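Local coordinates for peroxisomal fatty acid beta-oxidation multifunctional protein MFP2 (Arabidopsis thaliana, PDB 2WTB) that carries out enoyl-CoA hydratase and 3-hydroxyacyl-CoA dehydrogenase steps of peroxisomal fatty acid beta-oxidation during seed germination, at residues A[88-93]-A[265-270]; A[404-409]-A[423-428]. All coordinates share one frame; numbering follows the deposited sequence.

Contact 1: A[88-93]-A[265-270]; sequences YISIDI and AGLEKE
Ile91 turns CG1 anti to its carbonyl carbon (chi1 -57°) and runs on extended to CD1, and Leu267 sets CG in the same way (chi1 -69°). These rotations send the two side chains past each other in opposite directions, in the space between two helices. Alongside one another, Ile91 CG1 lies 3.9 Å from Leu267 CB and 4.1 Å from Leu267 CD1. The far end of the isoleucine goes further. Its CD1 comes to 3.7 Å from Glu268 CG, and there the two side chains cross at about a right angle. Only the aliphatic CG of Glu268 takes part in this touch. Glu268 is exposed. The other branch of Leu267 faces a serine: CD2 is 4.0 Å from Ser90 OG, a loose van der Waals approach. The hydroxyl has a better partner in a water at 2.7 Å from Ser90 OG. That water also donates a weak bond to Leu267 O, so a thin polar link runs beside the apolar one. No direct hydrogen bond joins the segments. With an alanine at Ile91, Leu267 CB and Glu268 CG would probably lose the CG1 and CD1 they meet here, leaving a gap between the helices. The backbone of 88-93 makes a wider pi-type turn, with Ile93 N bonded to Tyr88 O. Leu267 also rests on Thr95, one turn after Ile91 on helix 88-99. The short helix axes approach to 9.9 Å and run nearly antiparallel, at 157°. Helix 88-99 belongs to the crotonase-type hydratase/isomerase part, where it connects the parallel neighbouring strands 54-59 and 105-109. The contact is thus an antiparallel helix pair that lays helix 263-277 against a connecting helix of the crotonase fold.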
loop_
_atom_site.group_PDB
_atom_site.type_symbol
_atom_site.label_atom_id
_atom_site.label_comp_id
_atom_site.label_asym_id
_atom_site.label_seq_id
_atom_site.Cartn_x
_atom_site.Cartn_y
_atom_site.Cartn_z
ATOM N N TYR A 88 -26.648 -3.778 16.135
ATOM C CA TYR A 88 -27.940 -4.230 15.636
ATOM C C TYR A 88 -27.770 -5.368 14.640
ATOM O O TYR A 88 -28.462 -6.382 14.717
ATOM C CB TYR A 88 -28.704 -3.076 14.986
ATOM C CG TYR A 88 -29.997 -3.499 14.327
ATOM C CD1 TYR A 88 -31.048 -4.009 15.079
ATOM C CD2 TYR A 88 -30.170 -3.384 12.954
ATOM C CE1 TYR A 88 -32.232 -4.396 14.482
ATOM C CE2 TYR A 88 -31.352 -3.768 12.349
ATOM C CZ TYR A 88 -32.379 -4.273 13.118
ATOM O OH TYR A 88 -33.558 -4.656 12.521
ATOM N N ILE A 89 -26.842 -5.196 13.705
ATOM C CA ILE A 89 -26.583 -6.217 12.699
ATOM C C ILE A 89 -25.857 -7.409 13.308
ATOM O O ILE A 89 -26.345 -8.538 13.264
ATOM C CB ILE A 89 -25.749 -5.662 11.537
ATOM C CG1 ILE A 89 -26.483 -4.502 10.866
ATOM C CG2 ILE A 89 -25.451 -6.759 10.528
ATOM C CD1 ILE A 89 -25.645 -3.756 9.856
ATOM N N SER A 90 -24.687 -7.143 13.876
ATOM C CA SER A 90 -23.866 -8.183 14.483
ATOM C C SER A 90 -24.688 -9.102 15.379
ATOM O O SER A 90 -24.595 -10.328 15.287
ATOM C CB SER A 90 -22.732 -7.551 15.290
ATOM O OG SER A 90 -21.955 -8.541 15.940
ATOM N N ILE A 91 -25.504 -8.499 16.235
ATOM C CA ILE A 91 -26.215 -9.243 17.266
ATOM C C ILE A 91 -27.640 -9.626 16.871
ATOM O O ILE A 91 -27.984 -10.806 16.841
ATOM C CB ILE A 91 -26.242 -8.452 18.584
ATOM C CG1 ILE A 91 -24.814 -8.118 19.022
ATOM C CG2 ILE A 91 -26.969 -9.233 19.665
ATOM C CD1 ILE A 91 -24.744 -7.198 20.212
ATOM N N ASP A 92 -28.466 -8.630 16.569
ATOM C CA ASP A 92 -29.877 -8.877 16.279
ATOM C C ASP A 92 -30.104 -9.643 14.979
ATOM O O ASP A 92 -30.939 -10.544 14.924
ATOM C CB ASP A 92 -30.667 -7.568 16.258
ATOM C CG ASP A 92 -30.969 -7.046 17.648
ATOM O OD1 ASP A 92 -31.810 -6.130 17.769
ATOM O OD2 ASP A 92 -30.371 -7.554 18.618
ATOM N N ILE A 93 -29.365 -9.281 13.935
ATOM C CA ILE A 93 -29.560 -9.889 12.621
ATOM C C ILE A 93 -28.743 -11.162 12.438
ATOM O O ILE A 93 -29.294 -12.231 12.175
ATOM C CB ILE A 93 -29.215 -8.909 11.482
ATOM C CG1 ILE A 93 -30.057 -7.639 11.603
ATOM C CG2 ILE A 93 -29.435 -9.569 10.128
ATOM C CD1 ILE A 93 -31.535 -7.906 11.743
ATOM N N ALA A 265 -21.261 -11.235 25.739
ATOM C CA ALA A 265 -20.548 -10.076 26.260
ATOM C C ALA A 265 -19.527 -9.613 25.229
ATOM O O ALA A 265 -19.356 -8.416 24.999
ATOM C CB ALA A 265 -19.861 -10.415 27.577
ATOM N N GLY A 266 -18.855 -10.575 24.605
ATOM C CA GLY A 266 -17.858 -10.277 23.596
ATOM C C GLY A 266 -18.421 -9.475 22.441
ATOM O O GLY A 266 -17.788 -8.534 21.965
ATOM N N LEU A 267 -19.615 -9.847 21.988
ATOM C CA LEU A 267 -20.254 -9.158 20.873
ATOM C C LEU A 267 -20.450 -7.678 21.177
ATOM O O LEU A 267 -19.947 -6.816 20.459
ATOM C CB LEU A 267 -21.595 -9.812 20.526
ATOM C CG LEU A 267 -21.520 -11.206 19.899
ATOM C CD1 LEU A 267 -22.910 -11.740 19.593
ATOM C CD2 LEU A 267 -20.672 -11.178 18.641
ATOM N N GLU A 268 -21.178 -7.391 22.250
ATOM C CA GLU A 268 -21.448 -6.014 22.640
ATOM C C GLU A 268 -20.158 -5.219 22.841
ATOM O O GLU A 268 -20.123 -4.009 22.606
ATOM C CB GLU A 268 -22.317 -5.982 23.898
ATOM C CG GLU A 268 -23.698 -6.581 23.680
ATOM C CD GLU A 268 -24.453 -6.817 24.973
ATOM O OE1 GLU A 268 -23.896 -6.532 26.056
ATOM O OE2 GLU A 268 -25.606 -7.294 24.903
ATOM N N LYS A 269 -19.099 -5.905 23.261
ATOM C CA LYS A 269 -17.798 -5.270 23.438
ATOM C C LYS A 269 -17.212 -4.868 22.091
ATOM O O LYS A 269 -16.616 -3.799 21.958
ATOM C CB LYS A 269 -16.835 -6.207 24.167
ATOM C CG LYS A 269 -15.756 -5.490 24.967
ATOM C CD LYS A 269 -14.684 -4.893 24.076
ATOM C CE LYS A 269 -13.679 -4.082 24.885
ATOM N NZ LYS A 269 -14.269 -2.833 25.444
ATOM N N GLU A 270 -17.381 -5.739 21.099
ATOM C CA GLU A 270 -16.922 -5.468 19.742
ATOM C C GLU A 270 -17.741 -4.345 19.116
ATOM O O GLU A 270 -17.197 -3.452 18.468
HETATM O O HOH W 1 -19.865 -7.244 17.007
#

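Contact 2: A[404-409]-A[423-428]; sequences SLKQQI and LASNTS
Lys406 NZ is gripped by a salt bridge to Glu397 OE2 and a hydrogen bond to Ile400 O, and the CE carbon behind it packs on Thr427. The setting is a beta-alpha-beta crossover of the Rossmann-type NAD-binding domain. Strand 394-397 leads into helix 403-416, which returns to the parallel neighbouring strand 422-425. Lys406 reaches from the helix toward the end of that second strand. Its chain stays extended as far as CE and bends only at the last torsion (chi4 65°), which swings NZ aside to its oxygen partners. CE is therefore the atom left to touch Thr427. It lies 3.6 Å from Thr427 CB and 3.8 Å from Thr427 OG1, where the two side chains cross obliquely. Ser425 OG is more distant, 4.3 Å from Lys406 CE. No hydrogen bond passes between the two segments. All three touching residues are buried, and their polar ends are satisfied by neighbours. Glu397 serves both sides, since its OE1 bonds to Ser425 OG while OE2 takes the lysine. This shared carboxylate couples the helix to the strand end, and its charge is likely to be balanced in part by Lys406. Thr427 OG1 is held by Glu401 OE1 and Ile430 N, which fixes the rotation of the threonine. The backbone kinks at Asn426, just after the strand. Ser425 OG spans this kink as an ST turn, accepting from Thr427 N at 3.0 Å with an N-H...O angle of 155°.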
loop_
_atom_site.group_PDB
_atom_site.type_symbol
_atom_site.label_atom_id
_atom_site.label_comp_id
_atom_site.label_asym_id
_atom_site.label_seq_id
_atom_site.Cartn_x
_atom_site.Cartn_y
_atom_site.Cartn_z
ATOM N N SER A 404 25.177 13.411 -22.485
ATOM C CA SER A 404 25.781 13.109 -23.777
ATOM C C SER A 404 25.459 11.687 -24.226
ATOM O O SER A 404 25.110 11.453 -25.384
ATOM C CB SER A 404 27.297 13.307 -23.707
ATOM O OG SER A 404 27.929 12.841 -24.886
ATOM N N LEU A 405 25.570 10.743 -23.296
ATOM C CA LEU A 405 25.347 9.331 -23.587
ATOM C C LEU A 405 23.868 8.992 -23.776
ATOM O O LEU A 405 23.512 8.223 -24.670
ATOM C CB LEU A 405 25.962 8.463 -22.485
ATOM C CG LEU A 405 25.605 6.976 -22.423
ATOM C CD1 LEU A 405 25.740 6.307 -23.781
ATOM C CD2 LEU A 405 26.479 6.280 -21.394
ATOM N N LYS A 406 23.010 9.563 -22.935
ATOM C CA LYS A 406 21.571 9.321 -23.035
ATOM C C LYS A 406 20.999 9.860 -24.345
ATOM O O LYS A 406 20.217 9.185 -25.015
ATOM C CB LYS A 406 20.830 9.935 -21.845
ATOM C CG LYS A 406 20.787 9.057 -20.601
ATOM C CD LYS A 406 20.261 9.840 -19.405
ATOM C CE LYS A 406 19.687 8.928 -18.333
ATOM N NZ LYS A 406 20.718 8.061 -17.710
ATOM N N GLN A 407 21.389 11.079 -24.704
ATOM C CA GLN A 407 20.945 11.686 -25.952
ATOM C C GLN A 407 21.232 10.765 -27.130
ATOM O O GLN A 407 20.447 10.687 -28.077
ATOM C CB GLN A 407 21.632 13.035 -26.170
ATOM C CG GLN A 407 21.017 14.187 -25.395
ATOM C CD GLN A 407 21.818 15.469 -25.521
ATOM O OE1 GLN A 407 23.033 15.441 -25.727
ATOM N NE2 GLN A 407 21.140 16.604 -25.392
ATOM N N GLN A 408 22.363 10.070 -27.061
ATOM C CA GLN A 408 22.786 9.179 -28.135
ATOM C C GLN A 408 21.953 7.903 -28.171
ATOM O O GLN A 408 21.621 7.398 -29.243
ATOM C CB GLN A 408 24.272 8.835 -27.995
ATOM C CG GLN A 408 24.799 7.914 -29.084
ATOM C CD GLN A 408 24.643 8.502 -30.474
ATOM O OE1 GLN A 408 24.675 9.720 -30.653
ATOM N NE2 GLN A 408 24.475 7.637 -31.468
ATOM N N ILE A 409 21.618 7.387 -26.995
ATOM C CA ILE A 409 20.818 6.172 -26.900
ATOM C C ILE A 409 19.436 6.374 -27.509
ATOM O O ILE A 409 18.911 5.489 -28.183
ATOM C CB ILE A 409 20.675 5.700 -25.442
ATOM C CG1 ILE A 409 22.046 5.330 -24.872
ATOM C CG2 ILE A 409 19.718 4.519 -25.352
ATOM C CD1 ILE A 409 21.982 4.659 -23.523
ATOM N N LEU A 423 9.389 5.354 -25.819
ATOM C CA LEU A 423 10.773 5.696 -25.508
ATOM C C LEU A 423 10.906 6.197 -24.071
ATOM O O LEU A 423 11.067 7.393 -23.828
ATOM C CB LEU A 423 11.302 6.739 -26.496
ATOM C CG LEU A 423 11.825 6.226 -27.842
ATOM C CD1 LEU A 423 11.082 4.978 -28.303
ATOM C CD2 LEU A 423 11.763 7.317 -28.905
ATOM N N ALA A 424 10.841 5.266 -23.126
ATOM C CA ALA A 424 10.847 5.609 -21.711
ATOM C C ALA A 424 12.256 5.614 -21.127
ATOM O O ALA A 424 13.127 4.862 -21.569
ATOM C CB ALA A 424 9.952 4.652 -20.936
ATOM N N SER A 425 12.468 6.465 -20.129
ATOM C CA SER A 425 13.759 6.555 -19.456
ATOM C C SER A 425 13.621 6.470 -17.941
ATOM O O SER A 425 12.684 7.015 -17.358
ATOM C CB SER A 425 14.478 7.849 -19.832
ATOM O OG SER A 425 15.567 8.087 -18.959
ATOM N N ASN A 426 14.571 5.783 -17.317
ATOM C CA ASN A 426 14.608 5.636 -15.869
ATOM C C ASN A 426 15.475 6.725 -15.234
ATOM O O ASN A 426 15.844 6.644 -14.061
ATOM C CB ASN A 426 15.130 4.242 -15.507
ATOM C CG ASN A 426 15.340 4.058 -14.015
ATOM O OD1 ASN A 426 14.414 4.215 -13.219
ATOM N ND2 ASN A 426 16.564 3.717 -13.630
ATOM N N THR A 427 15.791 7.751 -16.018
ATOM C CA THR A 427 16.622 8.854 -15.548
ATOM C C THR A 427 16.091 9.434 -14.243
ATOM O O THR A 427 14.892 9.376 -13.967
ATOM C CB THR A 427 16.715 9.978 -16.596
ATOM O OG1 THR A 427 17.542 11.038 -16.094
ATOM C CG2 THR A 427 15.331 10.522 -16.914
ATOM N N SER A 428 16.990 10.001 -13.446
ATOM C CA SER A 428 16.622 10.513 -12.134
ATOM C C SER A 428 17.055 11.962 -11.939
ATOM O O SER A 428 16.455 12.699 -11.154
ATOM C CB SER A 428 17.232 9.634 -11.039
ATOM O OG SER A 428 16.753 10.007 -9.760
#

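The two contacts belong to different catalytic parts of one chain. Contact 1 lies at the crotonase-type part and contact 2 in the NAD-binding part. They follow in series along the sequence and sit on opposite sides of the chain's centre, 31 Å and 30 Å from it. Their own centres are 60 Å apart and their nearest atoms about 45 Å, so they do not touch. Contact 1 is close to the predicted hydratase site: the side chain of Ser90 is about 7 Å from that of Glu119 and about 11 Å from that of Glu139. Contact 2 is remote from both glutamates and belongs to the framework of the dehydrogenase's nucleotide-binding fold.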